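Local coordinates for eukaryotic Translation Initiation 4E (Schistosoma mansoni, PDB 3HXI), which binds the 7-methylguanosine cap of messenger RNA and, as an eIF4E-family initiation factor, probably recruits capped messages for translation, at residues 89-92 / 93-96. Residues are numbered along the deposited sequence; the frame is centred on the assembly and turned at random.
Sequences NVTA and RQDV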
ATOM      1  N   ASN A  89      -0.723   5.084 -11.068  1.00 17.88           N
ATOM      2  CA  ASN A  89      -0.766   4.346 -12.312  1.00 18.23           C
ATOM      3  C   ASN A  89       0.640   4.126 -12.810  1.00 18.44           C
ATOM      4  O   ASN A  89       1.362   5.079 -13.144  1.00 18.39           O
ATOM      5  CB  ASN A  89      -1.594   5.076 -13.361  1.00 19.61           C
ATOM      6  CG  ASN A  89      -3.063   5.143 -12.994  1.00 19.95           C
ATOM      7  OD1 ASN A  89      -3.636   4.171 -12.504  1.00 20.01           O
ATOM      8  ND2 ASN A  89      -3.677   6.291 -13.228  1.00 21.26           N
ATOM      9  N   VAL A  90       1.028   2.863 -12.840  1.00 18.26           N
ATOM     10  CA  VAL A  90       2.380   2.464 -13.220  1.00 18.65           C
ATOM     11  C   VAL A  90       2.562   2.664 -14.711  1.00 20.21           C
ATOM     12  O   VAL A  90       1.669   2.326 -15.495  1.00 20.59           O
ATOM     13  CB  VAL A  90       2.625   0.983 -12.865  1.00 19.03           C
ATOM     14  CG1 VAL A  90       3.975   0.489 -13.401  1.00 17.92           C
ATOM     15  CG2 VAL A  90       2.527   0.791 -11.368  1.00 18.57           C
ATOM     16  N   THR A  91       3.705   3.242 -15.088  1.00 21.04           N
ATOM     17  CA  THR A  91       4.083   3.388 -16.487  1.00 21.88           C
ATOM     18  C   THR A  91       5.035   2.263 -16.933  1.00 21.84           C
ATOM     19  O   THR A  91       5.713   1.613 -16.114  1.00 20.63           O
ATOM     20  CB  THR A  91       4.705   4.775 -16.768  1.00 23.09           C
ATOM     21  OG1 THR A  91       5.982   4.889 -16.126  1.00 23.20           O
ATOM     22  CG2 THR A  91       3.786   5.900 -16.267  1.00 24.41           C
ATOM     23  N   ALA A  92       5.083   2.043 -18.248  1.00 22.37           N
ATOM     24  CA  ALA A  92       5.919   0.983 -18.819  1.00 22.35           C
ATOM     25  C   ALA A  92       7.389   1.070 -18.410  1.00 21.31           C
ATOM     26  O   ALA A  92       8.036   0.052 -18.269  1.00 20.59           O
ATOM     27  CB  ALA A  92       5.791   0.936 -20.342  1.00 21.60           C
ATOM     28  N   ARG A  93       7.923   2.276 -18.211  1.00 20.38           N
ATOM     29  CA  ARG A  93       9.356   2.408 -17.899  1.00 21.24           C
ATOM     30  C   ARG A  93       9.697   2.098 -16.444  1.00 19.40           C
ATOM     31  O   ARG A  93      10.857   1.891 -16.119  1.00 18.53           O
ATOM     32  CB  ARG A  93       9.868   3.814 -18.260  1.00 21.11           C
ATOM     33  CG  ARG A  93       9.668   4.848 -17.176  1.00 22.60           C
ATOM     34  CD  ARG A  93      10.515   6.103 -17.396  1.00 26.46           C
ATOM     35  NE  ARG A  93       9.713   7.182 -17.967  1.00 34.65           N
ATOM     36  CZ  ARG A  93      10.164   8.404 -18.270  1.00 38.32           C
ATOM     37  NH1 ARG A  93      11.436   8.741 -18.054  1.00 39.34           N
ATOM     38  NH2 ARG A  93       9.335   9.299 -18.805  1.00 39.47           N
ATOM     39  N   GLN A  94       8.691   2.077 -15.563  1.00 18.46           N
ATOM     40  CA  GLN A  94       8.954   1.948 -14.117  1.00 18.50           C
ATOM     41  C   GLN A  94       9.164   0.503 -13.686  1.00 18.15           C
ATOM     42  O   GLN A  94       8.494  -0.381 -14.194  1.00 19.12           O
ATOM     43  CB  GLN A  94       7.773   2.518 -13.335  1.00 16.99           C
ATOM     44  CG  GLN A  94       7.655   3.999 -13.431  1.00 19.12           C
ATOM     45  CD  GLN A  94       6.407   4.501 -12.730  1.00 18.73           C
ATOM     46  OE1 GLN A  94       5.289   4.024 -12.987  1.00 22.34           O
ATOM     47  NE2 GLN A  94       6.592   5.435 -11.823  1.00 21.84           N
ATOM     48  N   ASP A  95      10.085   0.268 -12.747  1.00 18.11           N
ATOM     49  CA  ASP A  95      10.272  -1.058 -12.156  1.00 17.71           C
ATOM     50  C   ASP A  95       9.296  -1.237 -10.987  1.00 17.22           C
ATOM     51  O   ASP A  95       9.401  -0.517 -10.000  1.00 16.36           O
ATOM     52  CB  ASP A  95      11.715  -1.181 -11.644  1.00 18.41           C
ATOM     53  CG  ASP A  95      12.002  -2.517 -11.009  1.00 22.34           C
ATOM     54  OD1 ASP A  95      11.170  -3.457 -11.103  1.00 27.73           O
ATOM     55  OD2 ASP A  95      13.083  -2.630 -10.413  1.00 30.94           O
ATOM     56  N   VAL A  96       8.388  -2.205 -11.083  1.00 16.75           N
ATOM     57  CA  VAL A  96       7.373  -2.401 -10.026  1.00 17.78           C
ATOM     58  C   VAL A  96       7.993  -2.966  -8.744  1.00 18.40           C
ATOM     59  O   VAL A  96       7.449  -2.785  -7.658  1.00 17.65           O
ATOM     60  CB  VAL A  96       6.139  -3.233 -10.477  1.00 17.78           C
ATOM     61  CG1 VAL A  96       5.287  -2.437 -11.454  1.00 17.25           C
ATOM     62  CG2 VAL A  96       6.520  -4.595 -11.103  1.00 16.92           C
TER
HETATM   63  O   HOH W   1       3.700   6.513 -12.198  1.00 22.45           O
HETATM   64  O   HOH W   2       6.050  -1.028 -15.471  1.00 21.58           O
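Gln94 reaches back across a tight turn to Thr91, and its OE1 accepts a short, nearly straight bond from Thr91 N (2.7 Å, N-H...O 171°). Glutamine suits this place because its chain, extended beyond CG, is long enough to carry an acceptor to the backbone three residues earlier. The donor lies 25° from the carbonyl plane of the amide, and a water linking Asn89 O to OE1 gives that oxygen a second partner. The backbone closes the turn as well: Gln94 N donates to Thr91 O at 3.1 Å, and a second water donates to Thr91 O and Gln94 O. Packing is tight where Thr91 OG1, set between its own N and carbonyl carbon (chi1 69°), lies 3.3 Å from Gln94 CG. On the apolar side the branched valines meet nearly at right angles, Val90 CG1 to Val96 CG1 at 3.8 Å, and Leu99 of helix 96-108 touches both Val90 and Gln94. The outer corner is looser: Ala92 is small and exposed, while the charged end of Arg93 leads away from the turn. A type I beta turn from Thr91 to Gln94, followed by Asp95 as N-cap with OD1 accepting from Asp97 N, thus links strand 84-89 to helix 96-108 in the eIF4E fold.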